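Local coordinates for bifunctional dTDP-4-dehydrorhamnose 3,5-epimerase/dTDP-4-dehydrorhamnose reductase (Arabidopsis thaliana, PDB 4QQR), which catalyses the 3,5-epimerization of dTDP-4-keto-6-deoxy-glucose and the subsequent reduction of the 4-keto sugar, yielding dTDP-beta-L-rhamnose for cell-wall biosynthesis, at residues A[121-124]-A[130-133]. Sequence-based numbering, arbitrary orientation.
With ZN (zinc ion), chain C.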
# COMPACT_ATOMS: atom_id res chain seq x y z
N SER A 121 -11.78 18.81 -13.58
CA SER A 121 -11.72 19.55 -14.84
C SER A 121 -11.92 18.69 -16.10
O SER A 121 -12.36 19.19 -17.14
CB SER A 121 -10.38 20.27 -14.96
OG SER A 121 -9.55 19.60 -15.91
N GLY A 122 -11.58 17.41 -16.01
CA GLY A 122 -11.62 16.53 -17.17
C GLY A 122 -12.76 15.53 -17.07
O GLY A 122 -13.01 14.76 -18.00
N HIS A 123 -13.42 15.53 -15.91
CA HIS A 123 -14.65 14.76 -15.70
C HIS A 123 -15.62 15.59 -14.85
O HIS A 123 -15.89 15.27 -13.69
CB HIS A 123 -14.35 13.42 -15.00
CG HIS A 123 -13.08 12.77 -15.44
ND1 HIS A 123 -11.83 13.26 -15.08
CD2 HIS A 123 -12.85 11.68 -16.20
CE1 HIS A 123 -10.90 12.49 -15.61
NE2 HIS A 123 -11.49 11.52 -16.29
N PRO A 124 -16.14 16.68 -15.43
CA PRO A 124 -16.90 17.63 -14.60
C PRO A 124 -18.29 17.16 -14.20
O PRO A 124 -18.89 16.33 -14.88
CB PRO A 124 -16.99 18.88 -15.49
CG PRO A 124 -16.79 18.38 -16.91
CD PRO A 124 -16.03 17.10 -16.85
N GLY A 130 -17.40 9.96 -17.46
CA GLY A 130 -17.11 9.18 -16.28
C GLY A 130 -15.68 8.66 -16.24
O GLY A 130 -15.03 8.53 -17.28
N PHE A 131 -15.21 8.38 -15.03
CA PHE A 131 -13.86 7.86 -14.83
C PHE A 131 -13.73 6.44 -15.33
O PHE A 131 -14.63 5.61 -15.16
CB PHE A 131 -13.49 7.90 -13.36
CG PHE A 131 -13.14 9.28 -12.87
CD1 PHE A 131 -11.95 9.88 -13.27
CD2 PHE A 131 -13.98 9.95 -12.00
CE1 PHE A 131 -11.61 11.13 -12.81
CE2 PHE A 131 -13.65 11.21 -11.54
CZ PHE A 131 -12.46 11.80 -11.95
N LYS A 132 -12.59 6.15 -15.94
CA LYS A 132 -12.37 4.82 -16.47
C LYS A 132 -11.56 3.93 -15.52
O LYS A 132 -10.98 4.39 -14.54
CB LYS A 132 -11.69 4.91 -17.83
CG LYS A 132 -12.63 5.29 -18.93
CD LYS A 132 -11.89 5.34 -20.23
CE LYS A 132 -12.84 5.50 -21.40
NZ LYS A 132 -12.18 6.22 -22.54
N GLU A 133 -11.56 2.63 -15.81
CA GLU A 133 -10.74 1.68 -15.07
C GLU A 133 -9.27 2.12 -15.05
O GLU A 133 -8.61 2.11 -14.01
CB GLU A 133 -10.90 0.28 -15.69
CG GLU A 133 -12.29 -0.37 -15.45
CD GLU A 133 -13.40 0.20 -16.34
OE1 GLU A 133 -13.15 1.20 -17.04
OE2 GLU A 133 -14.53 -0.36 -16.33
ZN ZN C . -11.27 9.72 -17.94
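A zinc site seen in this crystal structure, built in the long loop that joins strand 107-113 of the Rossmann-type parallel sheet to helix 143-155, is backed by a face-to-face stack of the His123 and Phe131 rings. The loop turns back on itself between the two residues, bringing the CA atoms of His123 and Gly130 6.1 Å apart. The ring centroids of His123 and Phe131 lie 3.9 Å from each other and the planes are inclined at 30°, so the stack is splayed and not strictly parallel. Phe131 CE1 sits over the centre of the imidazole, whereas His123 CG is displaced toward the rim of the phenyl. The overlap extends to the methylene of His123, whose CB stands over the phenyl face as a CH-pi contact, 4.2 Å from the centroid of the Phe131 ring. Phe131 has CG anti to its carbonyl carbon (chi1 -76°), and this torsion helps carry the ring from segment 130-133 across to the imidazole. The histidine is held at both nitrogens: ND1 is hydrogen-bonded to Asp120 OD2, which probably fixes the rotation of the ring, while NE2 is directed to the metal. Asp135 OD2 binds the same zinc and also accepts a hydrogen bond from Lys132 N, tying the backbone next to Phe131 to the second ligand. On the phenylalanine side, Phe117 also meets the Phe131 ring, making the phenyl part of an aromatic cluster. Shortening Phe131 to an alanine would probably open a gap against the imidazole face and leave the turn of that ring to Asp120 and the zinc alone. The coordination bond from His123 NE2 to the zinc ion measures 2.5 Å.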